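Local coordinates for galactose mutarotase-like protein (Clostridium acetobutylicum, PDB 3OS7) that probably binds carbohydrates and may interconvert the alpha and beta anomers of aldose sugars, as an aldose 1-epimerase would, at residues A[130-135]-A[152-157]; A[165-170]-A[329-334]. All coordinates share one frame; numbering follows the deposited sequence. Where two conformers were deposited one is given.

Contact 1 of 2, residues A[130-135]-A[152-157]; sequences LVEVVF and QFKLSY. With EDO (1,2-ethanediol), chain H.
The ring of Tyr-157 has the carbonyl of Val-131 at its edge, near the ring plane, with CB of Tyr-157 3.5 Å from Val-131 O. Phe-135 and Phe-153 meet only at their roots, CB to CB 4.1 Å. Beyond this point the two rings diverge, that of Phe-135 meeting the ring of Trp-117 and that of Phe-153 the ring of Phe-78. Between the Tyr-157 and Phe-153 pairs, CG2 of Val-133 packs 3.8 Å from CB of Leu-155, and Trp-117 touches both residues. The segments are neighbouring antiparallel strands, their axes at 163°, in the beta-sandwich architecture of the galactose mutarotase family. Hydrogen-bonded pairs Val-131/Tyr-157, Val-133/Leu-155 and Phe-135/Phe-153 put their side chains on this largely buried face; the non-hydrogen-bonded pairs put Glu-132, Ser-156, Val-134 and Lys-154 on the other. There the extended chain of Glu-132 reaches over Ser-156, whose OG, set anti to the backbone N (chi1 -177°), donates to OE2 at 2.7 Å. It approaches on the anti side, 29° out of the carboxylate plane. Glu-132 OE1 accepts from a water at 2.5 Å, which accepts from Lys-154 NZ at 3.1 Å, so the charges, OE1 to NZ 4.6 Å, meet through water. Val-134 CG1 lies alongside Lys-154 CG. Gln-152 OE1 accepts from O2 of the ethanediol at 2.6 Å, while Gln-152 NE2 is hydrogen-bonded to Asp-136 OD1.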
loop_
_atom_site.group_PDB
_atom_site.type_symbol
_atom_site.label_atom_id
_atom_site.label_comp_id
_atom_site.label_asym_id
_atom_site.label_seq_id
_atom_site.Cartn_x
_atom_site.Cartn_y
_atom_site.Cartn_z
ATOM N N LEU A 130 8.871 -8.701 -15.398
ATOM C CA LEU A 130 8.318 -7.363 -15.302
ATOM C C LEU A 130 6.876 -7.323 -15.817
ATOM O O LEU A 130 6.584 -7.763 -16.941
ATOM C CB LEU A 130 9.185 -6.372 -16.095
ATOM C CG LEU A 130 8.724 -4.917 -16.171
ATOM C CD1 LEU A 130 8.861 -4.267 -14.830
ATOM C CD2 LEU A 130 9.505 -4.114 -17.191
ATOM N N VAL A 131 5.974 -6.827 -14.968
ATOM C CA VAL A 131 4.582 -6.596 -15.344
ATOM C C VAL A 131 4.191 -5.184 -14.943
ATOM O O VAL A 131 4.396 -4.760 -13.790
ATOM C CB VAL A 131 3.665 -7.586 -14.678
ATOM C CG1 VAL A 131 2.202 -7.221 -14.965
ATOM C CG2 VAL A 131 3.960 -9.012 -15.130
ATOM N N GLU A 132 3.645 -4.435 -15.885
ATOM C CA GLU A 132 3.207 -3.065 -15.625
ATOM C C GLU A 132 1.750 -2.911 -15.990
ATOM O O GLU A 132 1.310 -3.409 -17.039
ATOM C CB GLU A 132 4.034 -2.049 -16.439
ATOM C CG GLU A 132 5.536 -2.149 -16.202
ATOM C CD GLU A 132 6.333 -0.999 -16.841
ATOM O OE1 GLU A 132 5.836 -0.395 -17.809
ATOM O OE2 GLU A 132 7.449 -0.706 -16.352
ATOM N N VAL A 133 1.012 -2.204 -15.142
ATOM C CA VAL A 133 -0.397 -1.906 -15.378
ATOM C C VAL A 133 -0.558 -0.409 -15.287
ATOM O O VAL A 133 0.181 0.259 -14.573
ATOM C CB VAL A 133 -1.366 -2.612 -14.363
ATOM C CG1 VAL A 133 -1.360 -4.130 -14.605
ATOM C CG2 VAL A 133 -1.009 -2.250 -12.881
ATOM N N VAL A 134 -1.502 0.124 -16.036
ATOM C CA VAL A 134 -1.805 1.538 -15.975
ATOM C C VAL A 134 -3.287 1.799 -15.790
ATOM O O VAL A 134 -4.142 0.965 -16.129
ATOM C CB VAL A 134 -1.343 2.295 -17.243
ATOM C CG1 VAL A 134 0.178 2.239 -17.385
ATOM C CG2 VAL A 134 -2.032 1.760 -18.477
ATOM N N PHE A 135 -3.568 2.946 -15.203
ATOM C CA PHE A 135 -4.915 3.463 -15.079
ATOM C C PHE A 135 -4.964 4.836 -15.725
ATOM O O PHE A 135 -4.276 5.754 -15.283
ATOM C CB PHE A 135 -5.309 3.629 -13.619
ATOM C CG PHE A 135 -6.713 4.149 -13.461
ATOM C CD1 PHE A 135 -7.794 3.327 -13.710
ATOM C CD2 PHE A 135 -6.947 5.447 -13.151
ATOM C CE1 PHE A 135 -9.074 3.804 -13.610
ATOM C CE2 PHE A 135 -8.234 5.946 -13.063
ATOM C CZ PHE A 135 -9.291 5.131 -13.285
ATOM N N GLN A 152 -2.467 9.697 -15.490
ATOM C CA GLN A 152 -2.203 8.284 -15.661
ATOM C C GLN A 152 -1.409 7.808 -14.458
ATOM O O GLN A 152 -0.347 8.338 -14.153
ATOM C CB GLN A 152 -1.395 7.981 -16.916
ATOM C CG GLN A 152 -1.180 6.486 -17.168
ATOM C CD GLN A 152 -0.308 6.228 -18.379
ATOM O OE1 GLN A 152 0.915 6.433 -18.339
ATOM N NE2 GLN A 152 -0.929 5.769 -19.461
ATOM N N PHE A 153 -1.933 6.785 -13.806
ATOM C CA PHE A 153 -1.227 6.042 -12.794
ATOM C C PHE A 153 -0.563 4.808 -13.439
ATOM O O PHE A 153 -1.102 4.198 -14.375
ATOM C CB PHE A 153 -2.216 5.588 -11.715
ATOM C CG PHE A 153 -2.003 6.190 -10.365
ATOM C CD1 PHE A 153 -1.173 5.590 -9.447
ATOM C CD2 PHE A 153 -2.694 7.351 -9.989
ATOM C CE1 PHE A 153 -1.023 6.121 -8.185
ATOM C CE2 PHE A 153 -2.546 7.888 -8.718
ATOM C CZ PHE A 153 -1.719 7.280 -7.825
ATOM N N LYS A 154 0.602 4.427 -12.934
ATOM C CA LYS A 154 1.272 3.209 -13.382
ATOM C C LYS A 154 1.861 2.482 -12.195
ATOM O O LYS A 154 2.465 3.111 -11.305
ATOM C CB LYS A 154 2.390 3.528 -14.373
ATOM C CG LYS A 154 3.156 2.312 -14.841
ATOM C CD LYS A 154 3.928 2.532 -16.179
ATOM C CE LYS A 154 4.810 3.749 -16.211
ATOM N NZ LYS A 154 4.983 4.165 -17.662
ATOM N N LEU A 155 1.646 1.175 -12.166
ATOM C CA LEU A 155 2.315 0.294 -11.213
ATOM C C LEU A 155 3.235 -0.596 -12.047
ATOM O O LEU A 155 2.791 -1.283 -12.960
ATOM C CB LEU A 155 1.332 -0.553 -10.407
ATOM C CG LEU A 155 0.123 0.120 -9.800
ATOM C CD1 LEU A 155 -0.761 -0.846 -9.017
ATOM C CD2 LEU A 155 0.549 1.272 -8.923
ATOM N N SER A 156 4.517 -0.554 -11.729
ATOM C CA SER A 156 5.524 -1.334 -12.409
ATOM C C SER A 156 6.149 -2.336 -11.447
ATOM O O SER A 156 6.879 -1.976 -10.511
ATOM C CB SER A 156 6.579 -0.408 -13.013
ATOM O OG SER A 156 7.522 -1.185 -13.741
ATOM N N TYR A 157 5.825 -3.608 -11.649
ATOM C CA TYR A 157 6.274 -4.660 -10.766
ATOM C C TYR A 157 7.392 -5.462 -11.377
ATOM O O TYR A 157 7.241 -6.025 -12.458
ATOM C CB TYR A 157 5.100 -5.576 -10.423
ATOM C CG TYR A 157 4.155 -4.945 -9.447
ATOM C CD1 TYR A 157 4.519 -4.827 -8.100
ATOM C CD2 TYR A 157 2.934 -4.463 -9.830
ATOM C CE1 TYR A 157 3.674 -4.270 -7.182
ATOM C CE2 TYR A 157 2.075 -3.893 -8.890
ATOM C CZ TYR A 157 2.459 -3.796 -7.571
ATOM O OH TYR A 157 1.631 -3.222 -6.611
HETATM C C1 EDO H . 3.800 8.215 -14.709
HETATM O O1 EDO H . 4.979 7.442 -14.917
HETATM C C2 EDO H . 2.564 7.349 -14.953
HETATM O O2 EDO H . 2.544 6.843 -16.302
HETATM O O HOH W 1 6.591 1.784 -18.856
#

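Contact 2 of 2, residues A[165-170]-A[329-334]; sequences KQTTSV and SWSGVC. With EDO (1,2-ethanediol), chain H.
Trp-330, Cys-334 and Val-170 lose the most surface here, and all three lie on the same, buried face of the antiparallel pair. In Trp-330, CG anti to the backbone N (chi1 170°) together with chi2 94° lays the six-membered ring forward along its own strand, over Gly-332. Gly-332 N sits 3.5 Å above one ring face, offset toward the rim; Gly-332 has no side chain, and CH2 of the indole lies where a CB would project. Thr-168 CG2 meets the ring at its edge, in plane, 3.9 Å from CZ3. Val-170 covers the start of the same side chain, its CG1 being 4.2 Å from Trp-330 CB. At the other end Cys-334 packs against the NE2 end of the Gln-166 amide, CB 3.5 Å and SG 3.8 Å from NE2. That NE2 also donates to a water at 2.7 Å, while Gln-166 OE1 is bonded to Tyr-157 OH. Thr-168 OG1 is hydrogen-bonded to the same water and to Tyr-184 OH. Three hydrogen-bonded pairs join the backbones, among them Gln-166 N to Cys-334 O at 2.8 Å (N-H...O 175°). On the opposite face Ser-169 OG shares a hydrogen bond with O1 of the ethanediol. In the family's beta-sandwich, strand 163-172 thus lies between 151-160 and 329-340; the latter pairs on its far side with 273-279, and Trp-330 rests on Leu-180 and Val-182 of strand 178-189.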
loop_
_atom_site.group_PDB
_atom_site.type_symbol
_atom_site.label_atom_id
_atom_site.label_comp_id
_atom_site.label_asym_id
_atom_site.label_seq_id
_atom_site.Cartn_x
_atom_site.Cartn_y
_atom_site.Cartn_z
ATOM N N LYS A 165 9.827 -5.706 -6.564
ATOM C CA LYS A 165 10.017 -4.252 -6.567
ATOM C C LYS A 165 8.821 -3.600 -7.246
ATOM O O LYS A 165 8.400 -3.974 -8.355
ATOM C CB LYS A 165 11.304 -3.872 -7.307
ATOM C CG LYS A 165 11.635 -2.401 -7.288
ATOM C CD LYS A 165 13.080 -2.128 -7.773
ATOM C CE LYS A 165 13.196 -1.752 -9.174
ATOM N NZ LYS A 165 14.446 -0.921 -9.353
ATOM N N GLN A 166 8.227 -2.676 -6.523
ATOM C CA GLN A 166 7.049 -1.974 -6.936
ATOM C C GLN A 166 7.445 -0.513 -7.154
ATOM O O GLN A 166 7.800 0.187 -6.193
ATOM C CB GLN A 166 6.019 -2.068 -5.806
ATOM C CG GLN A 166 4.797 -1.156 -5.960
ATOM C CD GLN A 166 4.029 -1.069 -4.667
ATOM O OE1 GLN A 166 3.056 -1.801 -4.445
ATOM N NE2 GLN A 166 4.513 -0.232 -3.767
ATOM N N THR A 167 7.362 -0.043 -8.397
ATOM C CA THR A 167 7.543 1.380 -8.701
ATOM C C THR A 167 6.167 1.949 -9.071
ATOM O O THR A 167 5.568 1.565 -10.079
ATOM C CB THR A 167 8.611 1.616 -9.822
ATOM O OG1 THR A 167 9.861 1.040 -9.432
ATOM C CG2 THR A 167 8.849 3.119 -10.080
ATOM N N THR A 168 5.688 2.873 -8.240
ATOM C CA THR A 168 4.373 3.518 -8.391
ATOM C C THR A 168 4.605 4.914 -8.950
ATOM O O THR A 168 5.463 5.639 -8.477
ATOM C CB THR A 168 3.663 3.629 -7.039
ATOM O OG1 THR A 168 3.642 2.332 -6.427
ATOM C CG2 THR A 168 2.260 4.191 -7.181
ATOM N N SER A 169 3.866 5.295 -9.975
ATOM C CA SER A 169 4.045 6.646 -10.510
ATOM C C SER A 169 2.746 7.186 -10.994
ATOM O O SER A 169 1.852 6.427 -11.372
ATOM C CB SER A 169 5.092 6.660 -11.636
ATOM O OG SER A 169 4.749 5.751 -12.648
ATOM N N VAL A 170 2.641 8.512 -10.981
ATOM C CA VAL A 170 1.503 9.175 -11.537
ATOM C C VAL A 170 2.000 10.432 -12.237
ATOM O O VAL A 170 2.975 11.036 -11.792
ATOM C CB VAL A 170 0.430 9.501 -10.480
ATOM C CG1 VAL A 170 1.000 10.269 -9.337
ATOM C CG2 VAL A 170 -0.707 10.234 -11.119
ATOM N N SER A 329 5.510 14.457 -12.835
ATOM C CA SER A 329 5.215 13.162 -12.240
ATOM C C SER A 329 5.765 13.006 -10.832
ATOM O O SER A 329 6.652 13.743 -10.409
ATOM C CB SER A 329 5.748 12.027 -13.139
ATOM O OG SER A 329 7.160 11.934 -13.085
ATOM N N TRP A 330 5.195 12.036 -10.124
ATOM C CA TRP A 330 5.667 11.571 -8.816
ATOM C C TRP A 330 5.925 10.072 -8.969
ATOM O O TRP A 330 5.180 9.381 -9.683
ATOM C CB TRP A 330 4.580 11.801 -7.736
ATOM C CG TRP A 330 4.910 11.110 -6.388
ATOM C CD1 TRP A 330 5.534 11.670 -5.314
ATOM C CD2 TRP A 330 4.622 9.756 -6.021
ATOM N NE1 TRP A 330 5.650 10.751 -4.307
ATOM C CE2 TRP A 330 5.101 9.567 -4.718
ATOM C CE3 TRP A 330 3.970 8.701 -6.655
ATOM C CZ2 TRP A 330 4.990 8.349 -4.060
ATOM C CZ3 TRP A 330 3.858 7.502 -6.006
ATOM C CH2 TRP A 330 4.375 7.327 -4.731
ATOM N N SER A 331 6.977 9.570 -8.337
ATOM C CA SER A 331 7.247 8.132 -8.300
ATOM C C SER A 331 7.767 7.714 -6.918
ATOM O O SER A 331 8.553 8.441 -6.291
ATOM C CB SER A 331 8.266 7.744 -9.375
ATOM O OG SER A 331 8.592 6.362 -9.312
ATOM N N GLY A 332 7.347 6.547 -6.453
ATOM C CA GLY A 332 7.868 5.982 -5.222
ATOM C C GLY A 332 8.138 4.513 -5.433
ATOM O O GLY A 332 7.502 3.885 -6.292
ATOM N N VAL A 333 9.074 3.962 -4.662
ATOM C CA VAL A 333 9.435 2.562 -4.773
ATOM C C VAL A 333 9.323 1.839 -3.437
ATOM O O VAL A 333 9.806 2.342 -2.410
ATOM C CB VAL A 333 10.884 2.431 -5.243
ATOM C CG1 VAL A 333 11.301 0.988 -5.366
ATOM C CG2 VAL A 333 11.087 3.189 -6.550
ATOM N N CYS A 334 8.737 0.642 -3.457
ATOM C CA CYS A 334 8.756 -0.272 -2.305
ATOM C C CYS A 334 9.272 -1.618 -2.753
ATOM O O CYS A 334 9.231 -1.935 -3.961
ATOM C CB CYS A 334 7.379 -0.443 -1.703
ATOM S SG CYS A 334 6.698 1.056 -0.973
HETATM C C1 EDO H . 3.800 8.215 -14.709
HETATM O O1 EDO H . 4.979 7.442 -14.917
HETATM C C2 EDO H . 2.564 7.349 -14.953
HETATM O O2 EDO H . 2.544 6.843 -16.302
HETATM O O HOH W 2 5.687 2.074 -4.497
#

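Contacts 1 and 2 are successive pairings across one run of antiparallel strands, their centres about 9 Å apart. The hairpin partners 151-160 and 163-172 join them, with Lys-154 N 2.8 Å from Ser-169 O in a probable hydrogen bond. Contact 1 pairs strands close in sequence and is the more buried; contact 2, reaching 159 residues along the chain, is partly buried. The buried face is aromatic and aliphatic in contact 1, but in contact 2 mixes one tryptophan with Gln-166, Thr-168 and a water. On the other faces, a water-bridged charge pair with Ser-156 and Val-134 in contact 1 contrasts with small hydroxyls and Val-333 in contact 2. One ethanediol bonds to both Gln-152 and Ser-169.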